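PDB 1K1A: B-cell lymphoma 3 protein from Homo sapiens, which regulates transcription of NF-kappa-B target genes, inhibiting nuclear entry of p50 from the cytoplasm and activating transcription in the nucleus; this chain is its ankyrin repeat domain. Local coordinates for residues T93-L98 and Q133-R138. Residues are numbered along the deposited sequence; the frame is centred on the assembly and turned at random.
Sequences TCLRAL and QLLLER
L95 and R96 meet L134, L135 and R138 in a leucine-rich helix-to-helix contact between consecutive ankyrin repeats, the third and the fourth. The two helical segments run nearly parallel, 19° between their directions, with axes 10.7 Å apart at closest, a gap that long aliphatic side chains can bridge. In both L95 and L134, CG anti to the backbone N sends the side chain out toward the facing helix, where the two overlap flank to flank, pointing opposite ways; L95 CG lies 3.8 Å from L134 CD2. That same methyl, L134 CD2, rests 3.7 Å from R96 N, against the backbone of the facing helix. L135 lies roughly perpendicular to L95, CD2 to CD2 at 3.8 Å, and also reaches C87 of helix 82-88. Arginine suits the exposed border: R96 lays one guanidinium face over L134 CD1, its NH2 3.9 Å away, and a water accepts a weak hydrogen bond from R96 NH2 and donates to E137 OE1. The guanidinium of R138 approaches that of R96 obliquely, planes 71° apart, but its NH1 forms a salt bridge with D100, which probably eases the meeting of like charges. Such side-by-side stacking of second helices, leucines inward and charged residues outward, is typical of the ankyrin repeat solenoid.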
loop_
_atom_site.group_PDB
_atom_site.type_symbol
_atom_site.label_atom_id
_atom_site.label_comp_id
_atom_site.label_asym_id
_atom_site.label_seq_id
_atom_site.Cartn_x
_atom_site.Cartn_y
_atom_site.Cartn_z
ATOM N N THR A 93 3.211 2.827 -12.830
ATOM C CA THR A 93 4.082 2.242 -13.849
ATOM C C THR A 93 5.260 1.506 -13.232
ATOM O O THR A 93 5.666 0.460 -13.728
ATOM C CB THR A 93 4.564 3.292 -14.868
ATOM O OG1 THR A 93 5.209 4.369 -14.184
ATOM C CG2 THR A 93 3.370 3.953 -15.542
ATOM N N CYS A 94 5.818 2.051 -12.154
ATOM C CA CYS A 94 6.906 1.364 -11.473
ATOM C C CYS A 94 6.383 0.116 -10.773
ATOM O O CYS A 94 7.057 -0.913 -10.732
ATOM C CB CYS A 94 7.611 2.286 -10.483
ATOM S SG CYS A 94 8.785 3.415 -11.257
ATOM N N LEU A 95 5.176 0.205 -10.225
ATOM C CA LEU A 95 4.578 -0.949 -9.567
ATOM C C LEU A 95 4.341 -2.052 -10.589
ATOM O O LEU A 95 4.601 -3.223 -10.328
ATOM C CB LEU A 95 3.275 -0.563 -8.868
ATOM C CG LEU A 95 2.550 -1.685 -8.123
ATOM C CD1 LEU A 95 3.459 -2.309 -7.060
ATOM C CD2 LEU A 95 1.265 -1.145 -7.487
ATOM N N ARG A 96 3.844 -1.667 -11.760
ATOM C CA ARG A 96 3.632 -2.618 -12.833
ATOM C C ARG A 96 4.961 -3.236 -13.271
ATOM O O ARG A 96 5.053 -4.437 -13.480
ATOM C CB ARG A 96 2.954 -1.935 -14.022
ATOM C CG ARG A 96 2.464 -2.900 -15.089
ATOM C CD ARG A 96 1.630 -2.247 -16.169
ATOM N NE ARG A 96 0.318 -1.830 -15.680
ATOM C CZ ARG A 96 -0.724 -2.644 -15.567
ATOM N NH1 ARG A 96 -0.608 -3.921 -15.905
ATOM N NH2 ARG A 96 -1.884 -2.185 -15.122
ATOM N N ALA A 97 5.994 -2.413 -13.408
ATOM C CA ALA A 97 7.294 -2.939 -13.818
ATOM C C ALA A 97 7.811 -3.983 -12.815
ATOM O O ALA A 97 8.353 -5.016 -13.205
ATOM C CB ALA A 97 8.296 -1.812 -14.000
ATOM N N LEU A 98 7.608 -3.720 -11.527
ATOM C CA LEU A 98 8.057 -4.623 -10.476
ATOM C C LEU A 98 7.297 -5.946 -10.512
ATOM O O LEU A 98 7.892 -7.011 -10.526
ATOM C CB LEU A 98 7.858 -3.972 -9.101
ATOM C CG LEU A 98 8.933 -3.037 -8.570
ATOM C CD1 LEU A 98 8.376 -2.248 -7.380
ATOM C CD2 LEU A 98 10.161 -3.837 -8.162
ATOM N N GLN A 133 -5.929 -0.403 -7.360
ATOM C CA GLN A 133 -6.496 -1.367 -8.289
ATOM C C GLN A 133 -5.497 -2.439 -8.694
ATOM O O GLN A 133 -5.803 -3.622 -8.652
ATOM C CB GLN A 133 -7.048 -0.682 -9.547
ATOM C CG GLN A 133 -7.850 -1.640 -10.427
ATOM C CD GLN A 133 -8.512 -0.961 -11.610
ATOM O OE1 GLN A 133 -9.253 0.010 -11.441
ATOM N NE2 GLN A 133 -8.261 -1.478 -12.806
ATOM N N LEU A 134 -4.301 -2.025 -9.077
ATOM C CA LEU A 134 -3.305 -2.982 -9.539
ATOM C C LEU A 134 -2.897 -3.950 -8.422
ATOM O O LEU A 134 -2.815 -5.149 -8.648
ATOM C CB LEU A 134 -2.085 -2.254 -10.093
ATOM C CG LEU A 134 -0.939 -3.113 -10.612
ATOM C CD1 LEU A 134 -1.444 -4.047 -11.718
ATOM C CD2 LEU A 134 0.195 -2.207 -11.100
ATOM N N LEU A 135 -2.649 -3.432 -7.219
ATOM C CA LEU A 135 -2.320 -4.299 -6.089
ATOM C C LEU A 135 -3.400 -5.378 -5.902
ATOM O O LEU A 135 -3.098 -6.553 -5.736
ATOM C CB LEU A 135 -2.181 -3.479 -4.802
ATOM C CG LEU A 135 -0.934 -2.590 -4.704
ATOM C CD1 LEU A 135 -1.055 -1.665 -3.518
ATOM C CD2 LEU A 135 0.346 -3.431 -4.613
ATOM N N LEU A 136 -4.658 -4.959 -5.934
ATOM C CA LEU A 136 -5.773 -5.879 -5.737
ATOM C C LEU A 136 -5.896 -6.910 -6.861
ATOM O O LEU A 136 -6.280 -8.057 -6.624
ATOM C CB LEU A 136 -7.081 -5.103 -5.578
ATOM C CG LEU A 136 -7.161 -4.237 -4.311
ATOM C CD1 LEU A 136 -8.411 -3.389 -4.329
ATOM C CD2 LEU A 136 -7.109 -5.109 -3.038
ATOM N N GLU A 137 -5.565 -6.499 -8.081
ATOM C CA GLU A 137 -5.637 -7.394 -9.234
ATOM C C GLU A 137 -4.515 -8.428 -9.177
ATOM O O GLU A 137 -4.615 -9.509 -9.768
ATOM C CB GLU A 137 -5.539 -6.599 -10.536
ATOM C CG GLU A 137 -6.795 -5.822 -10.892
ATOM C CD GLU A 137 -6.606 -4.935 -12.109
ATOM O OE1 GLU A 137 -5.451 -4.572 -12.413
ATOM O OE2 GLU A 137 -7.617 -4.589 -12.754
ATOM N N ARG A 138 -3.444 -8.102 -8.460
ATOM C CA ARG A 138 -2.296 -9.005 -8.404
ATOM C C ARG A 138 -2.185 -9.830 -7.120
ATOM O O ARG A 138 -1.147 -10.428 -6.853
ATOM C CB ARG A 138 -1.005 -8.263 -8.711
ATOM C CG ARG A 138 -0.999 -7.597 -10.084
ATOM C CD ARG A 138 -1.199 -8.552 -11.261
ATOM N NE ARG A 138 -1.144 -7.837 -12.536
ATOM C CZ ARG A 138 -0.044 -7.677 -13.264
ATOM N NH1 ARG A 138 1.109 -8.198 -12.863
ATOM N NH2 ARG A 138 -0.097 -7.000 -14.408
HETATM O O HOH W 1 -4.597 -2.396 -13.297
#